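Local atomic coordinates of BPH (Thiobacillus denitrificans, PDB entry 5OVS), a protein that probably degrades proteins as a bacterial proteasome homologue, assembling from fourteen copies into a double ring that encloses an inner cavity. Residues Ser132-Tyr137 / Tyr143-Met148; Pro68-Leu71 / Ala75-Phe78. One frame throughout, in Å; residues are numbered along the deposited sequence.

Contact 1 (Ser132-Tyr137 / Tyr143-Met148)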
loop_
_atom_site.group_PDB
_atom_site.type_symbol
_atom_site.label_atom_id
_atom_site.label_comp_id
_atom_site.label_asym_id
_atom_site.label_seq_id
_atom_site.Cartn_x
_atom_site.Cartn_y
_atom_site.Cartn_z
ATOM N N SER K 132 -32.907 26.251 18.270
ATOM C CA SER K 132 -33.759 26.873 19.281
ATOM C C SER K 132 -33.172 28.198 19.776
ATOM O O SER K 132 -33.893 29.057 20.255
ATOM C CB SER K 132 -34.034 25.891 20.440
ATOM O OG SER K 132 -32.843 25.381 21.061
ATOM N N LYS K 133 -31.862 28.375 19.626
ATOM C CA LYS K 133 -31.147 29.493 20.239
ATOM C C LYS K 133 -30.114 30.048 19.272
ATOM O O LYS K 133 -30.279 31.139 18.737
ATOM C CB LYS K 133 -30.454 29.029 21.531
ATOM C CG LYS K 133 -31.387 28.601 22.655
ATOM C CD LYS K 133 -30.604 27.803 23.688
ATOM C CE LYS K 133 -31.322 27.653 25.012
ATOM N NZ LYS K 133 -32.219 26.471 25.068
ATOM N N PHE K 134 -29.053 29.278 19.044
ATOM C CA PHE K 134 -28.020 29.650 18.098
ATOM C C PHE K 134 -27.323 28.425 17.524
ATOM O O PHE K 134 -27.514 27.317 18.013
ATOM C CB PHE K 134 -27.006 30.587 18.749
ATOM C CG PHE K 134 -26.294 30.019 19.954
ATOM C CD1 PHE K 134 -25.137 29.267 19.806
ATOM C CD2 PHE K 134 -26.734 30.303 21.234
ATOM C CE1 PHE K 134 -24.450 28.773 20.915
ATOM C CE2 PHE K 134 -26.062 29.819 22.346
ATOM C CZ PHE K 134 -24.916 29.054 22.189
ATOM N N TYR K 135 -26.561 28.623 16.452
ATOM C CA TYR K 135 -25.604 27.615 15.999
ATOM C C TYR K 135 -24.607 28.243 15.040
ATOM O O TYR K 135 -24.735 29.418 14.688
ATOM C CB TYR K 135 -26.292 26.376 15.373
ATOM C CG TYR K 135 -25.475 25.102 15.525
ATOM C CD1 TYR K 135 -25.045 24.672 16.780
ATOM C CD2 TYR K 135 -25.120 24.335 14.417
ATOM C CE1 TYR K 135 -24.273 23.531 16.923
ATOM C CE2 TYR K 135 -24.353 23.189 14.548
ATOM C CZ TYR K 135 -23.935 22.793 15.801
ATOM O OH TYR K 135 -23.196 21.650 15.937
ATOM N N ALA K 136 -23.589 27.469 14.664
ATOM C CA ALA K 136 -22.510 27.933 13.781
ATOM C C ALA K 136 -21.968 26.777 12.952
ATOM O O ALA K 136 -21.967 25.646 13.413
ATOM C CB ALA K 136 -21.386 28.539 14.606
ATOM N N TYR K 137 -21.518 27.073 11.735
ATOM C CA TYR K 137 -20.864 26.093 10.852
ATOM C C TYR K 137 -19.613 26.722 10.286
ATOM O O TYR K 137 -19.375 27.932 10.440
ATOM C CB TYR K 137 -21.767 25.686 9.682
ATOM C CG TYR K 137 -22.799 24.602 9.956
ATOM C CD1 TYR K 137 -22.464 23.437 10.647
ATOM C CD2 TYR K 137 -24.119 24.736 9.474
ATOM C CE1 TYR K 137 -23.410 22.448 10.880
ATOM C CE2 TYR K 137 -25.074 23.760 9.709
ATOM C CZ TYR K 137 -24.719 22.623 10.410
ATOM O OH TYR K 137 -25.670 21.653 10.635
ATOM N N TYR K 143 -15.128 27.775 18.081
ATOM C CA TYR K 143 -14.862 29.112 18.621
ATOM C C TYR K 143 -16.129 29.972 18.686
ATOM O O TYR K 143 -16.365 30.644 19.693
ATOM C CB TYR K 143 -13.813 29.850 17.765
ATOM C CG TYR K 143 -12.537 29.096 17.481
ATOM C CD1 TYR K 143 -11.447 29.176 18.353
ATOM C CD2 TYR K 143 -12.404 28.314 16.334
ATOM C CE1 TYR K 143 -10.263 28.495 18.099
ATOM C CE2 TYR K 143 -11.228 27.626 16.078
ATOM C CZ TYR K 143 -10.165 27.726 16.968
ATOM O OH TYR K 143 -9.006 27.052 16.729
ATOM N N ALA K 144 -16.929 29.980 17.618
ATOM C CA ALA K 144 -18.165 30.764 17.600
ATOM C C ALA K 144 -19.202 30.278 18.623
ATOM O O ALA K 144 -19.892 31.099 19.258
ATOM C CB ALA K 144 -18.779 30.785 16.205
ATOM N N LEU K 145 -19.317 28.953 18.752
ATOM C CA LEU K 145 -20.224 28.330 19.702
ATOM C C LEU K 145 -19.866 28.700 21.109
ATOM O O LEU K 145 -20.730 29.099 21.861
ATOM C CB LEU K 145 -20.190 26.805 19.591
ATOM C CG LEU K 145 -20.795 26.200 18.336
ATOM C CD1 LEU K 145 -20.588 24.691 18.348
ATOM C CD2 LEU K 145 -22.283 26.566 18.173
ATOM N N GLY K 146 -18.594 28.528 21.475
ATOM C CA GLY K 146 -18.119 28.911 22.795
ATOM C C GLY K 146 -18.377 30.369 23.103
ATOM O O GLY K 146 -18.839 30.722 24.194
ATOM N N ALA K 147 -18.097 31.228 22.131
ATOM C CA ALA K 147 -18.331 32.654 22.304
ATOM C C ALA K 147 -19.832 32.960 22.472
ATOM O O ALA K 147 -20.225 33.694 23.388
ATOM C CB ALA K 147 -17.737 33.432 21.142
ATOM N N MET K 148 -20.672 32.388 21.619
ATOM C CA MET K 148 -22.119 32.634 21.743
ATOM C C MET K 148 -22.709 31.981 22.989
ATOM O O MET K 148 -23.644 32.507 23.585
ATOM C CB MET K 148 -22.859 32.193 20.488
ATOM C CG MET K 148 -22.452 33.041 19.304
ATOM S SD MET K 148 -23.296 32.720 17.767
ATOM C CE MET K 148 -22.814 31.018 17.464
#
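Strand 134-137 and helix 143-148 run nearly antiparallel, at 161° with their axes 7.7 Å apart, which brings Phe134 beside Met148 at one end and Ala136 beside Leu145 and Ala144 at the other. No hydrogen bond crosses the interface; apolar side chains join the two elements. Met148 meets Phe134 with two parts of its chain. Its CB sits over one face of the Phe134 ring, 3.9 Å from the centroid and close to the ring normal, a CH-pi contact, while its SD lies obliquely to the same ring in a looser Met-aromatic contact. A bend about the last torsion (chi3 -62°) turns the terminal methyl back to the strand, where CE lies 3.7 Å from Phe134 CD1 and also reaches the backbone oxygen of Tyr135 and CB of Ala136. The two chains lie alongside each other but point opposite ways, Phe134 toward the helix and Met148 toward the strand. Further along, the CB methyls of Ala136 and Ala144 meet at 3.8 Å, a close approach that small residues permit. Leu145 works beside them: its CD2 branch touches CD1 of Tyr135 at 3.6 Å, although CB of that tyrosine points away from the helix. A chi1 of -152°, with CG roughly opposite the backbone N, swings CD1 and CE1 of the ring back within touch of the leucine, at an oblique approach. Phe134 also meets Tyr31 of a neighbouring subunit edge-to-face, and Leu145 packs on Tyr143 of another. Within the chain, Met148 and Ala144 touch strand 3-8. A helix laid over the strand outermost in its sheet within this chain illustrates one outer layer of the alpha-beta-beta-alpha sandwich of proteasome-type Ntn hydrolases.

Contact 2 (Pro68-Leu71 / Ala75-Phe78)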
loop_
_atom_site.group_PDB
_atom_site.type_symbol
_atom_site.label_atom_id
_atom_site.label_comp_id
_atom_site.label_asym_id
_atom_site.label_seq_id
_atom_site.Cartn_x
_atom_site.Cartn_y
_atom_site.Cartn_z
ATOM N N PRO K 68 -38.870 31.025 -6.126
ATOM C CA PRO K 68 -37.980 30.752 -4.989
ATOM C C PRO K 68 -38.507 29.615 -4.105
ATOM O O PRO K 68 -39.723 29.473 -3.946
ATOM C CB PRO K 68 -37.966 32.079 -4.223
ATOM C CG PRO K 68 -38.317 33.114 -5.248
ATOM C CD PRO K 68 -39.269 32.446 -6.197
ATOM N N PRO K 69 -37.599 28.793 -3.554
ATOM C CA PRO K 69 -38.017 27.729 -2.650
ATOM C C PRO K 69 -38.475 28.263 -1.285
ATOM O O PRO K 69 -37.895 29.204 -0.754
ATOM C CB PRO K 69 -36.742 26.905 -2.483
ATOM C CG PRO K 69 -35.649 27.901 -2.627
ATOM C CD PRO K 69 -36.132 28.859 -3.678
ATOM N N GLN K 70 -39.520 27.670 -0.733
ATOM C CA GLN K 70 -39.933 27.998 0.617
ATOM C C GLN K 70 -39.016 27.205 1.515
ATOM O O GLN K 70 -38.988 25.978 1.439
ATOM C CB GLN K 70 -41.378 27.594 0.858
ATOM C CG GLN K 70 -42.368 28.446 0.087
ATOM C CD GLN K 70 -43.819 28.070 0.355
ATOM O OE1 GLN K 70 -44.743 28.688 -0.179
ATOM N NE2 GLN K 70 -44.026 27.060 1.189
ATOM N N LEU K 71 -38.251 27.913 2.339
ATOM C CA LEU K 71 -37.217 27.306 3.193
ATOM C C LEU K 71 -37.568 27.589 4.650
ATOM O O LEU K 71 -36.754 28.120 5.388
ATOM C CB LEU K 71 -35.844 27.911 2.861
ATOM C CG LEU K 71 -35.335 27.758 1.429
ATOM C CD1 LEU K 71 -34.123 28.640 1.157
ATOM C CD2 LEU K 71 -35.024 26.307 1.124
ATOM N N ALA K 75 -38.855 19.779 6.832
ATOM C CA ALA K 75 -39.271 18.931 5.700
ATOM C C ALA K 75 -39.155 19.629 4.341
ATOM O O ALA K 75 -38.850 18.985 3.326
ATOM C CB ALA K 75 -40.691 18.427 5.899
ATOM N N ARG K 76 -39.396 20.934 4.314
ATOM C CA ARG K 76 -39.283 21.694 3.064
ATOM C C ARG K 76 -37.837 21.934 2.685
ATOM O O ARG K 76 -37.486 21.902 1.514
ATOM C CB ARG K 76 -40.014 23.031 3.162
ATOM C CG ARG K 76 -41.518 22.895 3.077
ATOM C CD ARG K 76 -42.212 24.222 3.357
ATOM N NE ARG K 76 -43.661 24.075 3.466
ATOM C CZ ARG K 76 -44.497 25.051 3.818
ATOM N NH1 ARG K 76 -44.037 26.266 4.115
ATOM N NH2 ARG K 76 -45.802 24.808 3.887
ATOM N N ILE K 77 -37.003 22.191 3.677
ATOM C CA ILE K 77 -35.585 22.413 3.429
ATOM C C ILE K 77 -34.938 21.111 2.985
ATOM O O ILE K 77 -34.131 21.097 2.061
ATOM C CB ILE K 77 -34.860 22.985 4.672
ATOM C CG1 ILE K 77 -35.392 24.389 4.990
ATOM C CG2 ILE K 77 -33.343 23.031 4.449
ATOM C CD1 ILE K 77 -35.096 24.852 6.400
ATOM N N PHE K 78 -35.294 20.008 3.624
ATOM C CA PHE K 78 -34.711 18.735 3.227
ATOM C C PHE K 78 -35.002 18.406 1.761
ATOM O O PHE K 78 -34.134 17.965 1.017
ATOM C CB PHE K 78 -35.216 17.585 4.084
ATOM C CG PHE K 78 -34.808 16.265 3.544
ATOM C CD1 PHE K 78 -33.474 15.887 3.591
ATOM C CD2 PHE K 78 -35.716 15.455 2.898
ATOM C CE1 PHE K 78 -33.060 14.689 3.046
ATOM C CE2 PHE K 78 -35.313 14.256 2.349
ATOM C CZ PHE K 78 -33.981 13.872 2.422
#
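At the N-terminal end of helix 74-91, where Ser73 OG is hydrogen-bonded to Arg76 N, the preceding loop folds back on the helix's first turn, so that Gln70 lies against Arg76 and Leu71 against Ile77. The first pair is polar and faces outward, the second apolar and buried. On the outside, the extended chains of Gln70 and Arg76 cross at a slant, and the glutamine NE2 stands over one face of the guanidinium, toward its rim, with the two planes 56° apart. Gln70 NE2 comes to 3.0 Å from Arg76 NH1, but both are donors, so this is no hydrogen bond and the approach is doubtful as modelled. The firmer partner of the arginine is Asp72, whose OD1 makes a salt bridge with NH1. Nearer the backbone, Arg76 CB rests 3.6 Å from Gln70 O. On the inside, Ile77 CG1 is anti to its own carbonyl carbon (chi1 -65°) and reaches the loop backbone, 3.9 Å from Leu71 CA, with CB of the leucine at 4.1 Å. Ile77 CD1 goes further, to 3.8 Å from Leu71 O. With an alanine in place of Ile77, CG1 and CD1 would be missing, which would probably open a gap against Leu71 and leave the loop backbone less firmly seated on the helix. Leu71 also packs on Val80 and Trp81 of the same helix and on Val41 of strand 38-41, whereas Ile77 leans on Phe120 and Val122 of strand 118-122 and on Val128 of strand 128-131, joining the start of the helix to the sheet beneath.

How the contacts relate
From the N terminus the chain lays down strands 3-8 and 11-16, then, after helix 54-64, reaches contact 2, which closes a short loop at the start of helix 74-91. Only after strands 111-115, 118-122 and 128-131 does contact 1 follow, closing the turn between strand 134-137 and helix 141-151. The two are therefore in series, neither enclosing nor crossing the other. Their centres lie 23 Å apart. Contact 2 folds a loop against a helix, and its side chains rest on the sheet holding strands 38-41, 118-122 and 128-131; contact 1 joins another helix to the sheet containing strands 3-8 and 134-137: local closures lying in different helical layers of the sandwich.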